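Local structure of pyrethroid hydrolase (Sphingobium faniae, 5Y5R) at residues G46-T58 with I171-N183. The protein hydrolyses the ester bond of pyrethroid pesticides, releasing a cyclopropanecarboxylic acid and the alcohol part. Sequence-based numbering, arbitrary orientation.
Sequences GGHLSVVDMEHYT and IQTQSTVPFGTPN. With 8NL ((2-methyl-3-phenyl-phenyl)methyl (1~{S})-3-[(~{E})-2-chloranyl-3,3,3-tris(fluoranyl)prop-1-enyl]-2,2-dimethyl-cyclopropane-1-carboxylate), chain G.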
ATOM      1  N   GLY A  46     -16.850 -10.611  -7.275  1.00 30.03           N
ATOM      2  CA  GLY A  46     -16.923 -11.642  -6.275  1.00 29.98           C
ATOM      3  C   GLY A  46     -16.610 -11.172  -4.888  1.00 32.16           C
ATOM      4  O   GLY A  46     -17.086 -11.718  -3.950  1.00 31.38           O
ATOM      5  N   GLY A  47     -15.801 -10.146  -4.759  1.00 27.34           N
ATOM      6  CA  GLY A  47     -15.564  -9.659  -3.424  1.00 28.71           C
ATOM      7  C   GLY A  47     -14.617 -10.560  -2.650  1.00 23.88           C
ATOM      8  O   GLY A  47     -13.968 -11.470  -3.198  1.00 25.30           O
ATOM      9  N   HIS A  48     -14.643 -10.378  -1.328  1.00 29.90           N
ATOM     10  CA  HIS A  48     -13.554 -10.860  -0.477  1.00 28.68           C
ATOM     11  C   HIS A  48     -13.404 -12.378  -0.488  1.00 24.58           C
ATOM     12  O   HIS A  48     -12.282 -12.876  -0.408  1.00 25.80           O
ATOM     13  CB  HIS A  48     -13.760 -10.394   0.966  1.00 27.60           C
ATOM     14  CG  HIS A  48     -14.936 -11.021   1.655  1.00 28.59           C
ATOM     15  ND1 HIS A  48     -16.241 -10.702   1.357  1.00 34.68           N
ATOM     16  CD2 HIS A  48     -14.995 -11.951   2.639  1.00 32.99           C
ATOM     17  CE1 HIS A  48     -17.054 -11.404   2.127  1.00 29.76           C
ATOM     18  NE2 HIS A  48     -16.322 -12.169   2.913  1.00 33.63           N
ATOM     19  N   LEU A  49     -14.497 -13.134  -0.593  1.00 22.33           N
ATOM     20  CA  LEU A  49     -14.338 -14.584  -0.516  1.00 27.06           C
ATOM     21  C   LEU A  49     -13.716 -15.185  -1.763  1.00 25.53           C
ATOM     22  O   LEU A  49     -13.334 -16.365  -1.743  1.00 25.93           O
ATOM     23  CB  LEU A  49     -15.668 -15.277  -0.206  1.00 27.97           C
ATOM     24  CG  LEU A  49     -16.322 -14.973   1.142  1.00 32.48           C
ATOM     25  CD1 LEU A  49     -17.712 -15.602   1.208  1.00 31.64           C
ATOM     26  CD2 LEU A  49     -15.480 -15.465   2.297  1.00 29.86           C
ATOM     27  N   SER A  50     -13.658 -14.433  -2.860  1.00 25.12           N
ATOM     28  CA  SER A  50     -13.044 -14.940  -4.083  1.00 25.93           C
ATOM     29  C   SER A  50     -11.524 -14.974  -4.009  1.00 22.52           C
ATOM     30  O   SER A  50     -10.889 -15.727  -4.748  1.00 26.93           O
ATOM     31  CB  SER A  50     -13.496 -14.077  -5.269  1.00 26.21           C
ATOM     32  OG  SER A  50     -12.904 -12.781  -5.202  1.00 27.62           O
ATOM     33  N   VAL A  51     -10.917 -14.221  -3.110  1.00 26.69           N
ATOM     34  CA  VAL A  51      -9.462 -14.228  -3.058  1.00 23.61           C
ATOM     35  C   VAL A  51      -8.988 -15.550  -2.472  1.00 22.18           C
ATOM     36  O   VAL A  51      -9.258 -15.863  -1.310  1.00 32.05           O
ATOM     37  CB  VAL A  51      -8.945 -13.051  -2.236  1.00 26.25           C
ATOM     38  CG1 VAL A  51      -7.431 -13.066  -2.255  1.00 19.17           C
ATOM     39  CG2 VAL A  51      -9.523 -11.759  -2.782  1.00 23.13           C
ATOM     40  N   VAL A  52      -8.187 -16.279  -3.235  1.00 22.09           N
ATOM     41  CA  VAL A  52      -7.695 -17.565  -2.770  1.00 28.80           C
ATOM     42  C   VAL A  52      -6.418 -17.416  -1.957  1.00 24.79           C
ATOM     43  O   VAL A  52      -6.340 -17.877  -0.814  1.00 29.24           O
ATOM     44  CB  VAL A  52      -7.463 -18.489  -3.970  1.00 23.85           C
ATOM     45  CG1 VAL A  52      -6.917 -19.789  -3.459  1.00 22.17           C
ATOM     46  CG2 VAL A  52      -8.769 -18.668  -4.747  1.00 24.70           C
ATOM     47  N   ASP A  53      -5.425 -16.730  -2.500  1.00 27.38           N
ATOM     48  CA  ASP A  53      -4.140 -16.552  -1.833  1.00 20.44           C
ATOM     49  C   ASP A  53      -3.475 -15.330  -2.466  1.00 24.57           C
ATOM     50  O   ASP A  53      -4.092 -14.617  -3.266  1.00 24.35           O
ATOM     51  CB  ASP A  53      -3.302 -17.842  -1.888  1.00 25.11           C
ATOM     52  CG  ASP A  53      -2.966 -18.285  -3.304  1.00 28.53           C
ATOM     53  OD1 ASP A  53      -3.239 -17.537  -4.261  1.00 25.10           O
ATOM     54  OD2 ASP A  53      -2.409 -19.399  -3.460  1.00 33.46           O
HETATM   55  N   MSE A  54      -2.234 -15.058  -2.088  1.00 23.65           N
HETATM   56  CA  MSE A  54      -1.613 -13.810  -2.514  1.00 24.34           C
HETATM   57  C   MSE A  54      -1.288 -13.785  -3.991  1.00 20.19           C
HETATM   58  O   MSE A  54      -1.378 -12.738  -4.616  1.00 25.19           O
HETATM   59  CB  MSE A  54      -0.349 -13.539  -1.707  1.00 26.10           C
HETATM   60  CG  MSE A  54      -0.673 -13.056  -0.290  1.00 25.84           C
HETATM   61 SE   MSE A  54      -1.505 -11.297  -0.274  1.00 35.79          SE
HETATM   62  CE  MSE A  54       0.138 -10.175  -0.490  1.00 24.30           C
ATOM     63  N   GLU A  55      -0.859 -14.928  -4.524  1.00 24.17           N
ATOM     64  CA  GLU A  55      -0.624 -15.018  -5.956  1.00 28.37           C
ATOM     65  C   GLU A  55      -1.873 -14.603  -6.704  1.00 26.84           C
ATOM     66  O   GLU A  55      -1.798 -13.900  -7.717  1.00 25.91           O
ATOM     67  CB  GLU A  55      -0.234 -16.452  -6.356  1.00 27.21           C
ATOM     68  CG  GLU A  55       0.102 -16.611  -7.865  1.00 29.05           C
ATOM     69  CD  GLU A  55      -1.132 -16.612  -8.776  1.00 39.84           C
ATOM     70  OE1 GLU A  55      -2.215 -17.008  -8.287  1.00 39.07           O
ATOM     71  OE2 GLU A  55      -1.041 -16.136  -9.948  1.00 39.89           O
ATOM     72  N   HIS A  56      -3.037 -15.017  -6.187  1.00 28.18           N
ATOM     73  CA  HIS A  56      -4.322 -14.636  -6.761  1.00 29.01           C
ATOM     74  C   HIS A  56      -4.630 -13.168  -6.519  1.00 28.10           C
ATOM     75  O   HIS A  56      -5.094 -12.467  -7.425  1.00 22.24           O
ATOM     76  CB  HIS A  56      -5.431 -15.492  -6.153  1.00 27.26           C
ATOM     77  CG  HIS A  56      -6.770 -15.258  -6.772  1.00 26.38           C
ATOM     78  ND1 HIS A  56      -7.948 -15.481  -6.093  1.00 31.35           N
ATOM     79  CD2 HIS A  56      -7.121 -14.831  -8.009  1.00 26.93           C
ATOM     80  CE1 HIS A  56      -8.969 -15.196  -6.881  1.00 26.31           C
ATOM     81  NE2 HIS A  56      -8.493 -14.799  -8.051  1.00 29.58           N
ATOM     82  N   TYR A  57      -4.444 -12.712  -5.269  1.00 22.42           N
ATOM     83  CA  TYR A  57      -4.718 -11.321  -4.907  1.00 20.74           C
ATOM     84  C   TYR A  57      -3.906 -10.356  -5.770  1.00 19.64           C
ATOM     85  O   TYR A  57      -4.426  -9.326  -6.210  1.00 21.83           O
ATOM     86  CB  TYR A  57      -4.392 -11.099  -3.412  1.00 16.70           C
ATOM     87  CG  TYR A  57      -4.956  -9.832  -2.780  1.00 18.02           C
ATOM     88  CD1 TYR A  57      -6.323  -9.572  -2.805  1.00 15.59           C
ATOM     89  CD2 TYR A  57      -4.138  -8.934  -2.087  1.00 21.51           C
ATOM     90  CE1 TYR A  57      -6.841  -8.443  -2.243  1.00 13.25           C
ATOM     91  CE2 TYR A  57      -4.680  -7.784  -1.497  1.00 17.24           C
ATOM     92  CZ  TYR A  57      -6.019  -7.544  -1.597  1.00 17.59           C
ATOM     93  OH  TYR A  57      -6.568  -6.428  -0.990  1.00 17.72           O
ATOM     94  N   THR A  58      -2.635 -10.672  -6.022  1.00 21.20           N
ATOM     95  CA  THR A  58      -1.722  -9.739  -6.669  1.00 23.91           C
ATOM     96  C   THR A  58      -1.655  -9.940  -8.179  1.00 27.04           C
ATOM     97  O   THR A  58      -0.841  -9.290  -8.854  1.00 22.60           O
ATOM     98  CB  THR A  58      -0.316  -9.869  -6.070  1.00 23.52           C
ATOM     99  OG1 THR A  58       0.108 -11.241  -6.026  1.00 25.17           O
ATOM    100  CG2 THR A  58      -0.334  -9.366  -4.639  1.00 19.94           C
ATOM    101  N   ILE A 171     -14.364  -0.240  -1.550  1.00 22.85           N
ATOM    102  CA  ILE A 171     -15.196  -1.443  -1.575  1.00 21.54           C
ATOM    103  C   ILE A 171     -15.813  -1.634  -0.187  1.00 23.43           C
ATOM    104  O   ILE A 171     -15.499  -0.922   0.767  1.00 21.79           O
ATOM    105  CB  ILE A 171     -14.426  -2.711  -2.024  1.00 17.66           C
ATOM    106  CG1 ILE A 171     -13.172  -2.904  -1.189  1.00 18.98           C
ATOM    107  CG2 ILE A 171     -14.063  -2.694  -3.494  1.00 20.37           C
ATOM    108  CD1 ILE A 171     -12.556  -4.274  -1.358  1.00 20.17           C
ATOM    109  N   GLN A 172     -16.726  -2.602  -0.094  1.00 26.38           N
ATOM    110  CA  GLN A 172     -17.479  -2.835   1.134  1.00 21.87           C
ATOM    111  C   GLN A 172     -16.821  -3.843   2.063  1.00 20.57           C
ATOM    112  O   GLN A 172     -16.981  -3.720   3.285  1.00 21.13           O
ATOM    113  CB  GLN A 172     -18.898  -3.339   0.809  1.00 18.23           C
ATOM    114  CG  GLN A 172     -19.818  -2.264   0.250  1.00 24.55           C
ATOM    115  CD  GLN A 172     -19.915  -1.031   1.147  1.00 28.62           C
ATOM    116  OE1 GLN A 172     -20.622  -1.051   2.167  1.00 28.58           O
ATOM    117  NE2 GLN A 172     -19.201   0.029   0.792  1.00 25.98           N
ATOM    118  N   THR A 173     -16.184  -4.887   1.514  1.00 23.14           N
ATOM    119  CA  THR A 173     -15.612  -5.977   2.298  1.00 21.85           C
ATOM    120  C   THR A 173     -14.230  -6.395   1.792  1.00 23.11           C
ATOM    121  O   THR A 173     -14.058  -6.720   0.612  1.00 24.13           O
ATOM    122  CB  THR A 173     -16.548  -7.207   2.323  1.00 24.65           C
ATOM    123  OG1 THR A 173     -17.839  -6.826   2.813  1.00 26.19           O
ATOM    124  CG2 THR A 173     -16.004  -8.247   3.274  1.00 28.61           C
ATOM    125  N   GLN A 174     -13.276  -6.466   2.719  1.00 20.87           N
ATOM    126  CA  GLN A 174     -11.871  -6.730   2.448  1.00 18.58           C
ATOM    127  C   GLN A 174     -11.487  -8.145   2.863  1.00 18.83           C
ATOM    128  O   GLN A 174     -11.862  -8.588   3.952  1.00 26.08           O
ATOM    129  CB  GLN A 174     -11.008  -5.747   3.237  1.00 19.16           C
ATOM    130  CG  GLN A 174      -9.582  -6.218   3.309  1.00 14.15           C
ATOM    131  CD  GLN A 174      -8.837  -5.895   2.032  1.00 16.48           C
ATOM    132  OE1 GLN A 174      -9.060  -4.844   1.415  1.00 17.60           O
ATOM    133  NE2 GLN A 174      -8.029  -6.830   1.577  1.00 18.33           N
ATOM    134  N   SER A 175     -10.661  -8.821   2.057  1.00 17.55           N
ATOM    135  CA  SER A 175     -10.183 -10.163   2.396  1.00 17.25           C
ATOM    136  C   SER A 175      -9.083 -10.118   3.458  1.00 22.84           C
ATOM    137  O   SER A 175      -8.246  -9.220   3.475  1.00 16.10           O
ATOM    138  CB  SER A 175      -9.644 -10.876   1.161  1.00 17.82           C
ATOM    139  OG  SER A 175      -8.972 -12.074   1.534  1.00 26.27           O
ATOM    140  N   THR A 176      -9.101 -11.082   4.372  1.00 29.09           N
ATOM    141  CA  THR A 176      -8.067 -11.107   5.406  1.00 25.61           C
ATOM    142  C   THR A 176      -6.787 -11.785   4.928  1.00 27.62           C
ATOM    143  O   THR A 176      -5.805 -11.838   5.684  1.00 26.88           O
ATOM    144  CB  THR A 176      -8.618 -11.775   6.666  1.00 25.49           C
ATOM    145  OG1 THR A 176      -8.989 -13.118   6.348  1.00 25.24           O
ATOM    146  CG2 THR A 176      -9.812 -11.000   7.235  1.00 24.63           C
ATOM    147  N   VAL A 177      -6.773 -12.208   3.658  1.00 27.25           N
ATOM    148  CA  VAL A 177      -5.632 -12.946   3.108  1.00 26.62           C
ATOM    149  C   VAL A 177      -4.305 -12.208   3.236  1.00 23.65           C
ATOM    150  O   VAL A 177      -3.306 -12.852   3.591  1.00 25.12           O
ATOM    151  CB  VAL A 177      -5.927 -13.351   1.648  1.00 29.41           C
ATOM    152  CG1 VAL A 177      -4.629 -13.706   0.897  1.00 24.44           C
ATOM    153  CG2 VAL A 177      -6.888 -14.527   1.602  1.00 25.44           C
ATOM    154  N   PRO A 178      -4.183 -10.934   2.843  1.00 22.98           N
ATOM    155  CA  PRO A 178      -2.896 -10.247   3.017  1.00 25.89           C
ATOM    156  C   PRO A 178      -2.474 -10.053   4.464  1.00 23.17           C
ATOM    157  O   PRO A 178      -1.276  -9.944   4.723  1.00 26.97           O
ATOM    158  CB  PRO A 178      -3.107  -8.913   2.281  1.00 18.43           C
ATOM    159  CG  PRO A 178      -4.554  -8.707   2.248  1.00 28.07           C
ATOM    160  CD  PRO A 178      -5.134 -10.088   2.093  1.00 24.04           C
ATOM    161  N   PHE A 179      -3.409  -9.966   5.409  1.00 23.63           N
ATOM    162  CA  PHE A 179      -3.013  -9.740   6.790  1.00 26.24           C
ATOM    163  C   PHE A 179      -2.237 -10.913   7.352  1.00 25.83           C
ATOM    164  O   PHE A 179      -1.430 -10.731   8.276  1.00 20.67           O
ATOM    165  CB  PHE A 179      -4.225  -9.452   7.667  1.00 23.60           C
ATOM    166  CG  PHE A 179      -4.737  -8.070   7.526  1.00 26.70           C
ATOM    167  CD1 PHE A 179      -4.192  -7.039   8.275  1.00 28.71           C
ATOM    168  CD2 PHE A 179      -5.742  -7.783   6.621  1.00 25.49           C
ATOM    169  CE1 PHE A 179      -4.673  -5.747   8.140  1.00 32.71           C
ATOM    170  CE2 PHE A 179      -6.211  -6.504   6.473  1.00 28.18           C
ATOM    171  CZ  PHE A 179      -5.691  -5.487   7.225  1.00 31.65           C
ATOM    172  N   GLY A 180      -2.469 -12.111   6.823  1.00 23.21           N
ATOM    173  CA  GLY A 180      -1.938 -13.295   7.446  1.00 26.57           C
ATOM    174  C   GLY A 180      -0.806 -13.948   6.694  1.00 23.26           C
ATOM    175  O   GLY A 180      -0.290 -14.967   7.155  1.00 24.25           O
ATOM    176  N   THR A 181      -0.346 -13.326   5.572  1.00 22.11           N
ATOM    177  CA  THR A 181       0.670 -13.963   4.748  1.00 23.07           C
ATOM    178  C   THR A 181       2.060 -13.431   5.077  1.00 23.23           C
ATOM    179  O   THR A 181       2.236 -12.216   5.244  1.00 23.56           O
ATOM    180  CB  THR A 181       0.352 -13.765   3.267  1.00 25.16           C
ATOM    181  OG1 THR A 181      -0.641 -14.741   2.887  1.00 26.94           O
ATOM    182  CG2 THR A 181       1.612 -13.913   2.403  1.00 24.99           C
ATOM    183  N   PRO A 182       3.023 -14.308   5.334  1.00 17.43           N
ATOM    184  CA  PRO A 182       4.365 -13.834   5.670  1.00 22.95           C
ATOM    185  C   PRO A 182       5.043 -13.283   4.427  1.00 25.89           C
ATOM    186  O   PRO A 182       4.764 -13.719   3.302  1.00 23.57           O
ATOM    187  CB  PRO A 182       5.083 -15.104   6.156  1.00 25.60           C
ATOM    188  CG  PRO A 182       4.051 -16.173   6.260  1.00 26.21           C
ATOM    189  CD  PRO A 182       2.969 -15.775   5.283  1.00 18.79           C
ATOM    190  N   ASN A 183       5.955 -12.335   4.646  1.00 26.57           N
ATOM    191  CA  ASN A 183       6.775 -11.804   3.558  1.00 27.64           C
ATOM    192  C   ASN A 183       7.751 -12.862   3.079  1.00 23.73           C
ATOM    193  O   ASN A 183       8.559 -13.338   3.874  1.00 24.67           O
ATOM    194  CB  ASN A 183       7.524 -10.550   3.983  1.00 25.86           C
ATOM    195  CG  ASN A 183       8.350  -9.958   2.844  1.00 27.01           C
ATOM    196  OD1 ASN A 183       8.312 -10.444   1.717  1.00 31.24           O
ATOM    197  ND2 ASN A 183       9.042  -8.876   3.121  1.00 26.58           N
TER
HETATM  198  C   8NL G 301      -9.701   1.388   5.114  1.00 19.02           C
HETATM  199  C8  8NL G 301     -12.912   3.462   3.756  1.00 19.77           C
HETATM  200  C9  8NL G 301     -14.271   3.284   4.000  1.00 20.80           C
HETATM  201  C10 8NL G 301     -14.733   3.122   5.299  1.00 20.64           C
HETATM  202  C11 8NL G 301     -13.782   3.151   6.317  1.00 26.29           C
HETATM  203  C12 8NL G 301     -12.425   3.334   6.051  1.00 16.22           C
HETATM  204  C13 8NL G 301      -6.900   2.111   4.168  1.00 20.51           C
HETATM  205  O   8NL G 301      -6.495   1.603   5.462  1.00 26.62           O
HETATM  206 CL   8NL G 301      -5.599  -2.584  11.183  1.00 67.16          CL
HETATM  207  C21 8NL G 301      -5.684  -1.979   9.527  1.00 36.44           C
HETATM  208  C22 8NL G 301      -7.009  -2.092   8.810  1.00 35.78           C
HETATM  209  F2  8NL G 301      -7.546  -0.886   8.749  1.00 35.82           F
HETATM  210  F1  8NL G 301      -6.904  -2.603   7.599  1.00 42.35           F
HETATM  211  F   8NL G 301      -7.774  -2.890   9.525  1.00 31.88           F
HETATM  212  C20 8NL G 301      -4.616  -1.401   8.976  1.00 29.03           C
HETATM  213  C16 8NL G 301      -4.638  -0.899   7.549  1.00 32.58           C
HETATM  214  C17 8NL G 301      -3.402  -0.019   7.392  1.00 26.84           C
HETATM  215  C18 8NL G 301      -2.687  -1.127   6.633  1.00 31.23           C
HETATM  216  C19 8NL G 301      -2.746   0.365   8.728  1.00 27.14           C
HETATM  217  C15 8NL G 301      -4.825   0.560   7.145  1.00 32.19           C
HETATM  218  C14 8NL G 301      -5.388   0.638   5.723  1.00 26.42           C
HETATM  219  O1  8NL G 301      -4.975  -0.126   4.849  1.00 24.06           O
HETATM  220  C2  8NL G 301      -8.128   3.033   4.091  1.00 21.85           C
HETATM  221  C3  8NL G 301      -7.912   4.278   3.511  1.00 21.87           C
HETATM  222  C4  8NL G 301      -8.933   5.217   3.372  1.00 17.32           C
HETATM  223  C5  8NL G 301     -10.227   4.905   3.781  1.00 20.19           C
HETATM  224  C6  8NL G 301     -10.504   3.677   4.369  1.00 21.04           C
HETATM  225  C1  8NL G 301      -9.448   2.732   4.512  1.00 20.50           C
HETATM  226  C7  8NL G 301     -11.959   3.475   4.759  1.00 18.30           C
HETATM  227  O   HOH W   1     -10.522 -14.618   1.047  1.00 28.96           O
HETATM  228  O   HOH W   2      -1.365 -16.336   0.789  1.00 23.73           O
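In this alpha/beta-hydrolase fold, the loop and short helix of 46-58 pack against the edge strand 174-175 and the turn after it, whose Phe179 borders the ligand pocket. One direct hydrogen bond joins the segments: Gln174 NE2 donates an N-H to Tyr57 OH at 3.0 Å, almost straight (177°) and in the amide plane, with ring and amide 83° apart. The same NE2 donates to Ser175 O, and Gln174 OE1 accepts from Leu13 N, so three bonds fix the amide's rotation. Tyr57 OH is also bonded to His41 NE2, while Pro178 CD lies over one face of the Tyr57 ring, toward its rim, and Pro178 CG is 3.9 Å from Tyr57 CE2.

CH-pi contact is clear at His48: the Thr173 methyl, CG2, points away from the backbone N of Thr173 and so reaches the His48 ring, 3.4 Å from its centroid and 24° off the normal; Leu49 CG lies over the rim of the opposite face, and His48 NE2 is hydrogen-bonded to Asp136 OD2. Ser175 OG closes an ST turn with Val177 N and donates to a water that in turn donates to His48 O and Val51 O. Farther along, the bent selenomethionine Met54 brings SE across Pro178, 3.8 Å from Pro178 CB, and 4.1 Å from Val177 CG1. A second water bridges Met54 N, by a long bond, and Thr181 OG1.

Met54 also packs on Trp86 of helix 80-90, and strand 140-143 pairs antiparallel with 174-175, its Gln142 touching Thr173.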